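Local coordinates for PILI retraction protein PILT (PDB 5FL3) that probably binds and hydrolyses ATP as a secretion-type ATPase of the GSP E family, powering the retraction of type IV pili, at residues 20-25 / 37-42; 27-32 / 103-108. All blocks are in the same frame, centred on the assembly; numbering follows the deposited sequence.

Contact 1: 20-25 / 37-42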
loop_
_atom_site.group_PDB
_atom_site.type_symbol
_atom_site.label_atom_id
_atom_site.label_comp_id
_atom_site.label_asym_id
_atom_site.label_seq_id
_atom_site.Cartn_x
_atom_site.Cartn_y
_atom_site.Cartn_z
ATOM N N VAL A 20 -8.730 -8.230 17.199
ATOM C CA VAL A 20 -7.440 -7.624 16.903
ATOM C C VAL A 20 -6.289 -8.615 17.122
ATOM O O VAL A 20 -5.380 -8.704 16.288
ATOM C CB VAL A 20 -7.206 -6.366 17.748
ATOM C CG1 VAL A 20 -5.836 -5.796 17.455
ATOM C CG2 VAL A 20 -8.297 -5.333 17.479
ATOM N N GLN A 21 -6.342 -9.380 18.214
ATOM C CA GLN A 21 -5.282 -10.347 18.507
ATOM C C GLN A 21 -5.245 -11.496 17.494
ATOM O O GLN A 21 -4.196 -12.120 17.284
ATOM C CB GLN A 21 -5.438 -10.888 19.924
ATOM C CG GLN A 21 -5.005 -9.889 20.991
ATOM C CD GLN A 21 -5.169 -10.419 22.401
ATOM O OE1 GLN A 21 -6.075 -11.213 22.683
ATOM N NE2 GLN A 21 -4.281 -9.988 23.299
ATOM N N ALA A 22 -6.382 -11.754 16.853
ATOM C CA ALA A 22 -6.442 -12.685 15.730
ATOM C C ALA A 22 -5.868 -12.099 14.431
ATOM O O ALA A 22 -5.916 -12.751 13.394
ATOM C CB ALA A 22 -7.882 -13.134 15.502
ATOM N N ARG A 23 -5.344 -10.875 14.500
ATOM C CA ARG A 23 -4.763 -10.148 13.355
ATOM C C ARG A 23 -5.792 -9.631 12.346
ATOM O O ARG A 23 -5.520 -9.541 11.141
ATOM C CB ARG A 23 -3.728 -11.007 12.624
ATOM C CG ARG A 23 -2.392 -11.115 13.353
ATOM C CD ARG A 23 -1.450 -11.999 12.580
ATOM N NE ARG A 23 -2.101 -13.253 12.212
ATOM C CZ ARG A 23 -2.331 -13.634 10.960
ATOM N NH1 ARG A 23 -1.952 -12.854 9.950
ATOM N NH2 ARG A 23 -2.929 -14.797 10.717
ATOM N N ALA A 24 -6.964 -9.258 12.845
ATOM C CA ALA A 24 -7.980 -8.680 11.975
ATOM C C ALA A 24 -7.528 -7.325 11.484
ATOM O O ALA A 24 -7.216 -6.452 12.281
ATOM C CB ALA A 24 -9.317 -8.548 12.697
ATOM N N SER A 25 -7.523 -7.153 10.168
ATOM C CA SER A 25 -7.309 -5.858 9.565
ATOM C C SER A 25 -8.606 -5.048 9.538
ATOM O O SER A 25 -8.589 -3.816 9.614
ATOM C CB SER A 25 -6.765 -6.033 8.161
ATOM O OG SER A 25 -7.613 -6.894 7.445
ATOM N N VAL A 37 -14.615 -10.993 10.360
ATOM C CA VAL A 37 -13.349 -10.304 10.312
ATOM C C VAL A 37 -12.671 -10.552 8.980
ATOM O O VAL A 37 -12.882 -11.582 8.328
ATOM C CB VAL A 37 -12.416 -10.729 11.462
ATOM C CG1 VAL A 37 -13.062 -10.430 12.815
ATOM C CG2 VAL A 37 -12.070 -12.193 11.333
ATOM N N ARG A 38 -11.877 -9.574 8.573
ATOM C CA ARG A 38 -10.966 -9.754 7.469
ATOM C C ARG A 38 -9.575 -10.060 8.046
ATOM O O ARG A 38 -9.002 -9.233 8.764
ATOM C CB ARG A 38 -10.981 -8.506 6.597
ATOM C CG ARG A 38 -9.919 -8.432 5.564
ATOM C CD ARG A 38 -10.308 -7.424 4.510
ATOM N NE ARG A 38 -10.729 -8.129 3.316
ATOM C CZ ARG A 38 -11.883 -7.971 2.688
ATOM N NH1 ARG A 38 -12.785 -7.091 3.096
ATOM N NH2 ARG A 38 -12.111 -8.701 1.622
ATOM N N ILE A 39 -9.073 -11.269 7.776
ATOM C CA ILE A 39 -7.726 -11.703 8.176
ATOM C C ILE A 39 -6.967 -12.217 6.969
ATOM O O ILE A 39 -7.514 -12.990 6.185
ATOM C CB ILE A 39 -7.746 -12.838 9.228
ATOM C CG1 ILE A 39 -8.453 -12.396 10.508
ATOM C CG2 ILE A 39 -6.335 -13.304 9.540
ATOM C CD1 ILE A 39 -8.796 -13.563 11.448
ATOM N N ASP A 40 -5.710 -11.802 6.831
ATOM C CA ASP A 40 -4.891 -12.128 5.656
ATOM C C ASP A 40 -5.661 -11.951 4.346
ATOM O O ASP A 40 -5.556 -12.787 3.448
ATOM C CB ASP A 40 -4.346 -13.567 5.742
ATOM C CG ASP A 40 -3.439 -13.783 6.951
ATOM O OD1 ASP A 40 -2.689 -12.842 7.307
ATOM O OD2 ASP A 40 -3.498 -14.888 7.553
ATOM N N GLY A 41 -6.443 -10.876 4.253
ATOM C CA GLY A 41 -7.144 -10.519 3.031
ATOM C C GLY A 41 -8.503 -11.166 2.899
ATOM O O GLY A 41 -9.309 -10.748 2.072
ATOM N N LYS A 42 -8.768 -12.194 3.705
ATOM C CA LYS A 42 -10.024 -12.942 3.572
ATOM C C LYS A 42 -10.999 -12.726 4.726
ATOM O O LYS A 42 -10.607 -12.657 5.907
ATOM C CB LYS A 42 -9.745 -14.437 3.423
ATOM C CG LYS A 42 -10.804 -15.175 2.566
ATOM C CD LYS A 42 -10.478 -16.674 2.425
ATOM C CE LYS A 42 -9.743 -17.198 3.660
ATOM N NZ LYS A 42 -9.134 -18.539 3.463
HETATM O O HOH W 1 -4.673 -9.664 8.725
#

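Contact 2: 27-32 / 103-108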
loop_
_atom_site.group_PDB
_atom_site.type_symbol
_atom_site.label_atom_id
_atom_site.label_comp_id
_atom_site.label_asym_id
_atom_site.label_seq_id
_atom_site.Cartn_x
_atom_site.Cartn_y
_atom_site.Cartn_z
ATOM N N ILE A 27 -13.002 -5.183 10.646
ATOM C CA ILE A 27 -14.131 -5.784 11.335
ATOM C C ILE A 27 -15.453 -5.319 10.719
ATOM O O ILE A 27 -15.737 -4.117 10.628
ATOM C CB ILE A 27 -14.114 -5.447 12.844
ATOM C CG1 ILE A 27 -12.832 -5.973 13.499
ATOM C CG2 ILE A 27 -15.347 -6.015 13.540
ATOM C CD1 ILE A 27 -12.530 -5.316 14.807
ATOM N N HIS A 28 -16.249 -6.288 10.286
ATOM C CA HIS A 28 -17.560 -6.022 9.727
ATOM C C HIS A 28 -18.676 -6.438 10.691
ATOM O O HIS A 28 -18.779 -7.602 11.075
ATOM C CB HIS A 28 -17.706 -6.748 8.391
ATOM C CG HIS A 28 -16.831 -6.188 7.307
ATOM N ND1 HIS A 28 -15.459 -6.326 7.309
ATOM C CD2 HIS A 28 -17.133 -5.467 6.202
ATOM C CE1 HIS A 28 -14.955 -5.733 6.245
ATOM N NE2 HIS A 28 -15.951 -5.211 5.552
ATOM N N LEU A 29 -19.494 -5.466 11.086
ATOM C CA LEU A 29 -20.669 -5.680 11.939
ATOM C C LEU A 29 -21.960 -5.303 11.183
ATOM O O LEU A 29 -22.321 -4.120 11.077
ATOM C CB LEU A 29 -20.525 -4.873 13.237
ATOM C CG LEU A 29 -19.269 -5.285 14.028
ATOM C CD1 LEU A 29 -19.112 -4.561 15.354
ATOM C CD2 LEU A 29 -19.261 -6.803 14.244
ATOM N N GLN A 30 -22.633 -6.318 10.644
ATOM C CA GLN A 30 -23.788 -6.121 9.779
ATOM C C GLN A 30 -24.957 -7.009 10.202
ATOM O O GLN A 30 -24.763 -8.192 10.480
ATOM C CB GLN A 30 -23.431 -6.421 8.321
ATOM C CG GLN A 30 -22.356 -5.561 7.711
ATOM C CD GLN A 30 -22.788 -4.110 7.518
ATOM O OE1 GLN A 30 -23.931 -3.745 7.788
ATOM N NE2 GLN A 30 -21.868 -3.280 7.051
ATOM N N ALA A 31 -26.165 -6.454 10.212
ATOM C CA ALA A 31 -27.350 -7.224 10.584
ATOM C C ALA A 31 -27.557 -8.434 9.666
ATOM O O ALA A 31 -27.475 -8.323 8.437
ATOM C CB ALA A 31 -28.602 -6.328 10.581
ATOM N N GLY A 32 -27.818 -9.590 10.270
ATOM C CA GLY A 32 -28.105 -10.788 9.507
ATOM C C GLY A 32 -26.886 -11.657 9.283
ATOM O O GLY A 32 -26.981 -12.746 8.717
ATOM N N LEU A 103 -21.649 -1.411 10.577
ATOM C CA LEU A 103 -20.431 -0.890 11.156
ATOM C C LEU A 103 -19.226 -1.556 10.521
ATOM O O LEU A 103 -19.145 -2.788 10.436
ATOM C CB LEU A 103 -20.439 -1.113 12.664
ATOM C CG LEU A 103 -19.696 -0.140 13.577
ATOM C CD1 LEU A 103 -20.179 1.265 13.325
ATOM C CD2 LEU A 103 -19.887 -0.529 15.047
ATOM N N VAL A 104 -18.299 -0.745 10.031
ATOM C CA VAL A 104 -17.059 -1.285 9.502
ATOM C C VAL A 104 -15.911 -0.603 10.211
ATOM O O VAL A 104 -15.765 0.612 10.145
ATOM C CB VAL A 104 -16.920 -1.100 7.979
ATOM C CG1 VAL A 104 -15.576 -1.639 7.531
ATOM C CG2 VAL A 104 -18.044 -1.822 7.246
ATOM N N MET A 105 -15.114 -1.397 10.912
ATOM C CA MET A 105 -14.022 -0.874 11.704
ATOM C C MET A 105 -12.692 -1.294 11.099
ATOM O O MET A 105 -12.483 -2.487 10.841
ATOM C CB MET A 105 -14.143 -1.376 13.130
ATOM C CG MET A 105 -15.547 -1.256 13.648
ATOM S SD MET A 105 -15.670 -1.747 15.368
ATOM C CE MET A 105 -14.452 -0.679 16.134
ATOM N N ARG A 106 -11.808 -0.327 10.852
ATOM C CA ARG A 106 -10.453 -0.642 10.377
ATOM C C ARG A 106 -9.404 -0.452 11.479
ATOM O O ARG A 106 -9.384 0.577 12.165
ATOM C CB ARG A 106 -10.096 0.222 9.168
ATOM C CG ARG A 106 -8.691 -0.010 8.641
ATOM C CD ARG A 106 -8.436 0.866 7.428
ATOM N NE ARG A 106 -8.783 2.257 7.722
ATOM C CZ ARG A 106 -7.957 3.127 8.302
ATOM N NH1 ARG A 106 -6.725 2.748 8.641
ATOM N NH2 ARG A 106 -8.361 4.371 8.544
ATOM N N VAL A 107 -8.534 -1.434 11.665
ATOM C CA VAL A 107 -7.478 -1.268 12.658
ATOM C C VAL A 107 -6.340 -0.414 12.102
ATOM O O VAL A 107 -5.808 -0.720 11.051
ATOM C CB VAL A 107 -6.907 -2.615 13.125
ATOM C CG1 VAL A 107 -5.864 -2.401 14.247
ATOM C CG2 VAL A 107 -8.033 -3.544 13.578
ATOM N N VAL A 108 -5.998 0.672 12.793
ATOM C CA VAL A 108 -4.830 1.491 12.450
ATOM C C VAL A 108 -3.661 0.919 13.230
ATOM O O VAL A 108 -3.610 1.079 14.445
ATOM C CB VAL A 108 -5.029 2.996 12.826
ATOM C CG1 VAL A 108 -3.965 3.873 12.185
ATOM C CG2 VAL A 108 -6.432 3.486 12.449
#

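Contact 1: 20-25 / 37-42
Arg23 reaches from the Schellman motif that ends helix 11-21 to Asp40, in the type I' turn that joins strand 36-39 to strand 42-45. The guanidinium meets the carboxylate end-on: Arg23 NH1 lies 2.7 Å from Asp40 OD1 and Arg23 NH2 3.2 Å from Asp40 OD2. Both oxygens are approached from their syn sides, and the two planes are turned 35° apart, a twisted rather than coplanar pair. The arginine chain bends at chi3 (-49°), which folds its head across the side chain of Ile39, whose CG2 lies over one guanidinium face. With an alanine at the position of Asp40, the Arg23 guanidinium would probably lose its charge partner and be free to swing away from the turn. Ile39 suits this seam because its other branch, ending in CD1, packs against Ala22, while the small Ala24 lets the backbones come close and sets its CB 4.0 Å from Val37 CB. Ser25 N donates to Arg38 O at 2.9 Å, and the CA of Ala24 makes a C-H...O contact with the same oxygen. Ser25 also belongs to the ADP pocket, and the Asp40 side chain lies close to that of Arg287, an ADP-binding residue, so the seam borders the nucleotide site. Gly41, at positive phi, fits the second corner of the turn, where Gly41 O accepts a hydrogen bond from Arg38 NE at 3.2 Å, the donor standing above the carbonyl plane. One water bridges the backbones, 2.6 Å from Arg23 O, to which it donates, and 3.0 Å from Asp40 N, from which it accepts.

Contact 2: 27-32 / 103-108
His28 lays one face of its imidazole against Val104, whose CG1 stands 4.3 Å from the ring centroid and only 18° off the ring normal, a CH-pi contact offset toward the rim. With CG opposite the carbonyl carbon (chi1 -69°), the ring runs beside the valine, both side chains pointing the same way, and the second methyl, CG2, meets ring atom CD2 at 3.9 Å. The branched valine serves well here, offering both methyls from the same side, CG1 over the face and CG2 above the CD2 end of the ring. Gln30 bends at chi2 and crosses the same valine, bringing NE2 to 4.1 Å from Val104 CG2; polar groups are at home on this partly exposed face. The other face is apolar. Leu29 and Leu103 lie side by side, CB to CB 3.8 Å, and the CB atoms of Ile27 and Met105 are 4.1 Å apart. Helices 11-21 and 53-63 cover these buried chains: Leu16 touches both Ile27 and Met105, and Ile59 touches both leucines, so branched aliphatic chains and the flexible thioether of Met105 fill the layer between sheet and helices. Backbone bonds tie the strands at the hydrogen-bonded pairs Ile27-Met105 and Leu29-Leu103. Three of the four are nearly straight, such as Ile27 N to Met105 O at 2.8 Å, whereas Leu103 N to Leu29 O is more bent, at 137°. The non-hydrogen-bonded His28-Val104 pair sits between them, with Val104 CA 3.3 Å from Ile27 O. This is the pairing of two central strands in the six-stranded antiparallel sheet of the N-terminal domain, packed on helices as in PilT-type secretion ATPases.

How the contacts relate
From the N terminus the chain runs through helix 11-21, turns into strand 26-30, and returns along strand 36-39. Contact 1 closes this short loop, joining the helix end to the strand and turn that follow. Contact 2 closes a much longer one, bringing strand 100-108 back beside strand 26-30 after some 70 residues of helices and strands. Because segment 27-32 lies between the two halves of contact 1, while 103-108 comes after both, the loops cross. In the antiparallel sheet, strand 26-30 lies between 36-39 and 100-108. The contacts meet directly where Ser25 O probably accepts a hydrogen bond from Val107 N, at 3.1 Å, linking the start of strand 26-30, where Ser25 borders the ADP pocket, to the end of strand 100-108.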